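Local coordinates for protein endonuclease V (Streptomyces avermitilis, PDB 3GOC) that probably nicks DNA at the second phosphodiester bond 3' to a deoxyinosine, a magnesium-dependent step in the repair of deaminated bases, at residues A[110-116]-A[138-144]; A[173-177]-A[199-203]. One frame throughout, in Å; residues are numbered along the deposited sequence.

Interaction 1. Residues A[110-116]-A[138-144]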
loop_
_atom_site.group_PDB
_atom_site.type_symbol
_atom_site.label_atom_id
_atom_site.label_comp_id
_atom_site.label_asym_id
_atom_site.label_seq_id
_atom_site.Cartn_x
_atom_site.Cartn_y
_atom_site.Cartn_z
ATOM N N LEU A 110 -12.916 -4.236 1.659
ATOM C CA LEU A 110 -12.026 -4.828 2.658
ATOM C C LEU A 110 -12.281 -4.094 3.974
ATOM O O LEU A 110 -12.245 -2.865 4.012
ATOM C CB LEU A 110 -10.569 -4.647 2.226
ATOM C CG LEU A 110 -9.436 -5.137 3.132
ATOM C CD1 LEU A 110 -9.195 -4.152 4.239
ATOM C CD2 LEU A 110 -9.754 -6.508 3.666
ATOM N N ILE A 111 -12.548 -4.837 5.046
ATOM C CA ILE A 111 -12.812 -4.215 6.342
ATOM C C ILE A 111 -11.550 -4.176 7.194
ATOM O O ILE A 111 -10.878 -5.191 7.374
ATOM C CB ILE A 111 -13.911 -4.965 7.141
ATOM C CG1 ILE A 111 -15.232 -4.966 6.362
ATOM C CG2 ILE A 111 -14.109 -4.298 8.500
ATOM C CD1 ILE A 111 -15.246 -5.911 5.192
ATOM N N VAL A 112 -11.223 -2.990 7.698
ATOM C CA VAL A 112 -10.050 -2.803 8.542
ATOM C C VAL A 112 -10.534 -2.495 9.956
ATOM O O VAL A 112 -11.141 -1.452 10.202
ATOM C CB VAL A 112 -9.176 -1.630 8.025
ATOM C CG1 VAL A 112 -7.927 -1.482 8.888
ATOM C CG2 VAL A 112 -8.794 -1.875 6.562
ATOM N N CYS A 113 -10.278 -3.416 10.883
ATOM C CA CYS A 113 -10.690 -3.241 12.275
ATOM C C CYS A 113 -9.583 -2.629 13.113
ATOM O O CYS A 113 -8.402 -2.891 12.889
ATOM C CB CYS A 113 -11.069 -4.590 12.890
ATOM S SG CYS A 113 -12.427 -5.436 12.078
ATOM N N ASP A 114 -9.974 -1.791 14.068
ATOM C CA ASP A 114 -9.011 -1.190 14.984
ATOM C C ASP A 114 -8.897 -2.250 16.072
ATOM O O ASP A 114 -9.598 -2.204 17.085
ATOM C CB ASP A 114 -9.559 0.103 15.582
ATOM C CG ASP A 114 -8.619 0.717 16.601
ATOM O OD1 ASP A 114 -9.081 1.507 17.457
ATOM O OD2 ASP A 114 -7.409 0.421 16.556
ATOM N N GLY A 115 -8.012 -3.210 15.849
ATOM C CA GLY A 115 -7.858 -4.300 16.786
ATOM C C GLY A 115 -7.079 -5.441 16.172
ATOM O O GLY A 115 -6.166 -5.213 15.378
ATOM N N TYR A 116 -7.457 -6.668 16.521
ATOM C CA TYR A 116 -6.744 -7.851 16.051
ATOM C C TYR A 116 -7.595 -8.933 15.382
ATOM O O TYR A 116 -8.808 -9.019 15.585
ATOM C CB TYR A 116 -5.997 -8.502 17.227
ATOM C CG TYR A 116 -5.276 -7.532 18.150
ATOM C CD1 TYR A 116 -5.969 -6.832 19.136
ATOM C CD2 TYR A 116 -3.912 -7.300 18.021
ATOM C CE1 TYR A 116 -5.322 -5.919 19.969
ATOM C CE2 TYR A 116 -3.251 -6.391 18.847
ATOM C CZ TYR A 116 -3.961 -5.703 19.815
ATOM O OH TYR A 116 -3.316 -4.785 20.609
ATOM N N THR A 138 -11.146 -9.230 5.761
ATOM C CA THR A 138 -10.929 -8.351 6.904
ATOM C C THR A 138 -9.508 -8.455 7.429
ATOM O O THR A 138 -8.851 -9.487 7.289
ATOM C CB THR A 138 -11.838 -8.714 8.093
ATOM O OG1 THR A 138 -11.415 -9.972 8.635
ATOM C CG2 THR A 138 -13.285 -8.810 7.665
ATOM N N ILE A 139 -9.038 -7.373 8.036
ATOM C CA ILE A 139 -7.721 -7.357 8.656
ATOM C C ILE A 139 -7.845 -6.524 9.911
ATOM O O ILE A 139 -8.827 -5.803 10.106
ATOM C CB ILE A 139 -6.611 -6.714 7.778
ATOM C CG1 ILE A 139 -6.887 -5.227 7.566
ATOM C CG2 ILE A 139 -6.496 -7.459 6.459
ATOM C CD1 ILE A 139 -5.736 -4.496 6.891
ATOM N N GLY A 140 -6.849 -6.641 10.770
ATOM C CA GLY A 140 -6.835 -5.850 11.979
ATOM C C GLY A 140 -5.556 -5.030 12.012
ATOM O O GLY A 140 -4.502 -5.480 11.563
ATOM N N VAL A 141 -5.659 -3.801 12.500
ATOM C CA VAL A 141 -4.502 -2.937 12.664
ATOM C C VAL A 141 -4.677 -2.370 14.061
ATOM O O VAL A 141 -5.682 -1.717 14.354
ATOM C CB VAL A 141 -4.446 -1.782 11.646
ATOM C CG1 VAL A 141 -3.211 -0.927 11.928
ATOM C CG2 VAL A 141 -4.378 -2.330 10.222
ATOM N N ALA A 142 -3.710 -2.645 14.929
ATOM C CA ALA A 142 -3.773 -2.202 16.321
ATOM C C ALA A 142 -2.662 -1.234 16.693
ATOM O O ALA A 142 -1.571 -1.285 16.133
ATOM C CB ALA A 142 -3.736 -3.413 17.240
ATOM N N LYS A 143 -2.956 -0.362 17.657
ATOM C CA LYS A 143 -2.018 0.663 18.122
ATOM C C LYS A 143 -0.963 0.146 19.093
ATOM O O LYS A 143 0.099 0.749 19.221
ATOM C CB LYS A 143 -2.776 1.812 18.803
ATOM C CG LYS A 143 -3.877 2.436 17.976
ATOM C CD LYS A 143 -4.747 3.332 18.843
ATOM C CE LYS A 143 -5.992 3.805 18.118
ATOM N NZ LYS A 143 -5.664 4.707 16.995
ATOM N N ASN A 144 -1.257 -0.951 19.787
ATOM C CA ASN A 144 -0.307 -1.526 20.737
ATOM C C ASN A 144 -0.183 -3.019 20.456
ATOM O O ASN A 144 -1.067 -3.614 19.846
ATOM C CB ASN A 144 -0.745 -1.264 22.187
ATOM C CG ASN A 144 -1.973 -2.047 22.588
ATOM O OD1 ASN A 144 -1.967 -3.278 22.608
ATOM N ND2 ASN A 144 -3.036 -1.334 22.929
HETATM O O HOH W 1 -5.663 -0.335 18.525
HETATM O O HOH W 2 -4.297 -2.027 20.348
#
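Tyr116 and Ala142 meet because the tyrosine CG stands beside its backbone N (chi1 -43°), which brings the ring over Ala142 although the tyrosine CB points away from 138-144. Methyl CB of Ala142 lies over one ring face, 3.8 Å from the centroid of the Tyr116 ring and offset toward its rim, a CH-pi contact. Tyr116 OH donates to Asn144 O at 2.6 Å, reaching that carbonyl from 47° above its plane. Water 2 donates to Tyr116 OH and accepts from Asn144 N, while Asn144 OD1 takes Phe146 N. A phenylalanine here would probably keep the face contact with Ala142 but leave Asn144 O and water 2 without their hydroxyl partner.

The extended first torsion of Asp114 (chi1 177°) carries its carboxylate toward 143-144, where water 1 donates to Asp114 OD2 at 2.7 Å. The same water accepts from Lys143 N at 2.8 Å, linking the 143-144 loop to a carboxylate that, with Asp46, ligates magnesium.

Upstream the strands pair in parallel: Ile139 N to Ile111 O, Cys113 N to Ile139 O and Val141 N to Cys113 O each span 2.9 Å. A CB on Gly140 would clash with Gly115 O and crowd Tyr116 CA, so the bare glycine leaves room for the turn.

Val112, Ile139 and Val141 share one sheet face, where Val112 CG1 touches Val141 CG2 and helix 193-202 covers the latter two. Thr138 lies on the other face, where its OG1 hydrogen-bonds Ala127 O of helix 126-134, the crossover of this beta-alpha-beta unit; strand 41-49 flanks 110-114 on its far side.

Interaction 2. Residues A[173-177]-A[199-203]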
loop_
_atom_site.group_PDB
_atom_site.type_symbol
_atom_site.label_atom_id
_atom_site.label_comp_id
_atom_site.label_asym_id
_atom_site.label_seq_id
_atom_site.Cartn_x
_atom_site.Cartn_y
_atom_site.Cartn_z
ATOM N N ALA A 173 4.709 -6.311 12.998
ATOM C CA ALA A 173 4.835 -4.953 13.497
ATOM C C ALA A 173 5.210 -4.248 12.190
ATOM O O ALA A 173 6.153 -4.656 11.506
ATOM C CB ALA A 173 5.963 -4.854 14.508
ATOM N N LEU A 174 4.458 -3.216 11.826
ATOM C CA LEU A 174 4.691 -2.512 10.571
ATOM C C LEU A 174 4.986 -1.037 10.769
ATOM O O LEU A 174 4.227 -0.332 11.433
ATOM C CB LEU A 174 3.456 -2.651 9.677
ATOM C CG LEU A 174 3.498 -1.963 8.312
ATOM C CD1 LEU A 174 4.515 -2.665 7.420
ATOM C CD2 LEU A 174 2.112 -2.012 7.672
ATOM N N ARG A 175 6.088 -0.578 10.185
ATOM C CA ARG A 175 6.481 0.820 10.280
ATOM C C ARG A 175 5.650 1.596 9.261
ATOM O O ARG A 175 5.918 1.522 8.061
ATOM C CB ARG A 175 7.977 0.970 9.955
ATOM C CG ARG A 175 8.538 2.358 10.238
ATOM C CD ARG A 175 8.822 2.550 11.725
ATOM N NE ARG A 175 9.927 1.702 12.183
ATOM C CZ ARG A 175 10.352 1.636 13.442
ATOM N NH1 ARG A 175 9.770 2.365 14.383
ATOM N NH2 ARG A 175 11.357 0.832 13.769
ATOM N N THR A 176 4.634 2.323 9.725
ATOM C CA THR A 176 3.792 3.101 8.819
ATOM C C THR A 176 4.344 4.506 8.634
ATOM O O THR A 176 4.059 5.164 7.639
ATOM C CB THR A 176 2.329 3.168 9.324
ATOM O OG1 THR A 176 2.315 3.545 10.708
ATOM C CG2 THR A 176 1.650 1.809 9.165
ATOM N N GLN A 177 5.139 4.964 9.597
ATOM C CA GLN A 177 5.766 6.279 9.502
ATOM C C GLN A 177 7.233 6.174 9.915
ATOM O O GLN A 177 7.567 5.558 10.928
ATOM C CB GLN A 177 5.038 7.301 10.376
ATOM C CG GLN A 177 3.712 7.790 9.792
ATOM C CD GLN A 177 3.875 8.432 8.422
ATOM O OE1 GLN A 177 4.797 9.223 8.199
ATOM N NE2 GLN A 177 2.975 8.105 7.499
ATOM N N HIS A 199 -2.241 -2.877 2.406
ATOM C CA HIS A 199 -3.406 -2.030 2.640
ATOM C C HIS A 199 -3.132 -1.038 3.761
ATOM O O HIS A 199 -3.507 0.132 3.682
ATOM C CB HIS A 199 -4.629 -2.885 2.981
ATOM C CG HIS A 199 -5.345 -3.405 1.772
ATOM N ND1 HIS A 199 -6.208 -2.627 1.030
ATOM C CD2 HIS A 199 -5.276 -4.599 1.139
ATOM C CE1 HIS A 199 -6.639 -3.321 -0.011
ATOM N NE2 HIS A 199 -6.088 -4.521 0.033
ATOM N N THR A 200 -2.469 -1.505 4.813
ATOM C CA THR A 200 -2.167 -0.634 5.938
ATOM C C THR A 200 -1.261 0.518 5.494
ATOM O O THR A 200 -1.481 1.670 5.885
ATOM C CB THR A 200 -1.519 -1.444 7.089
ATOM O OG1 THR A 200 -2.410 -2.501 7.474
ATOM C CG2 THR A 200 -1.278 -0.565 8.306
ATOM N N LEU A 201 -0.250 0.222 4.676
ATOM C CA LEU A 201 0.642 1.283 4.193
ATOM C C LEU A 201 -0.135 2.254 3.307
ATOM O O LEU A 201 0.039 3.468 3.403
ATOM C CB LEU A 201 1.814 0.698 3.398
ATOM C CG LEU A 201 2.863 -0.095 4.183
ATOM C CD1 LEU A 201 3.912 -0.630 3.215
ATOM C CD2 LEU A 201 3.516 0.800 5.242
ATOM N N ALA A 202 -1.000 1.721 2.447
ATOM C CA ALA A 202 -1.778 2.569 1.555
ATOM C C ALA A 202 -2.737 3.476 2.323
ATOM O O ALA A 202 -3.170 4.506 1.807
ATOM C CB ALA A 202 -2.542 1.713 0.549
ATOM N N LEU A 203 -3.064 3.095 3.556
ATOM C CA LEU A 203 -3.975 3.884 4.390
ATOM C C LEU A 203 -3.235 4.826 5.328
ATOM O O LEU A 203 -3.858 5.577 6.078
ATOM C CB LEU A 203 -4.864 2.949 5.218
ATOM C CG LEU A 203 -5.900 2.149 4.434
ATOM C CD1 LEU A 203 -6.534 1.077 5.322
ATOM C CD2 LEU A 203 -6.963 3.105 3.914
#
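Arg175 and Leu201 supply the one meeting with a flat group: methyl CD2 of Leu201 comes 3.8 Å from Arg175 O, the oxygen of a peptide group, approaching from beyond that oxygen and tilted out of the peptide plane, not stacked on its face. No ring or side-chain amide takes part, and no hydrogen bond passes directly between 173-177 and 199-203, so the evidence for the contact is apolar. It is a helix-on-sheet packing within the RNase H-like fold: the last turn of helix 193-202 rests against the end of strand 168-174 and the loop after it, burying 190 Å² in all.

Leu174 does most from the strand side. Its CG lies anti to the backbone N (chi1 179°), carrying branch CD2 to the helix, 3.7 Å from Thr200 CB. The two side chains slide past each other in opposite directions, and Leu174 CD2 also meets Leu201 CD2 at 4.0 Å. One methyl thus touches two successive helix residues, about a right angle apart.

Thr176 adds a methyl pair, its CG2 standing 3.9 Å from Thr200 CG2. Both threonines turn their hydroxyls to other partners: Thr176 OG1 bonds Arg208 O, and Thr200 OG1 bonds Ala196 O one turn back in its own helix. These bonds satisfy the buried hydroxyls, and the methyls meet where the two side chains cross at a slant.

Val185 of the adjoining strand 183-189 packs against both Leu174 and Thr200, while Leu201 also touches Arg27 of the second subunit. Across the loop end, the guanidinium of Arg157 joins the two segments, NH2 bonding Thr176 O and NH1 bonding Leu201 O.

Overall arrangement
Along the chain, interaction 1 comes first: strand 110-114 leads through helix 126-134 and returns to its parallel neighbour 138-142, closing the loop at 138-144. Interaction 2 opens later, at 173-177, runs through strand 183-189, and closes at 199-203 on helix 193-202. The two loops follow in series, neither nesting nor crossing. They nevertheless meet in space, with centres 11 Å apart: Val141 CG2 lies 3.4 Å from Thr200 OG1. Helix 193-202 thus packs across the sheet from strand 138-142, neighbour of the magnesium-bearing 110-114, to strand 168-174, with 183-189 between, and Leu203 just after it reaches Val112, CD1 against CG2.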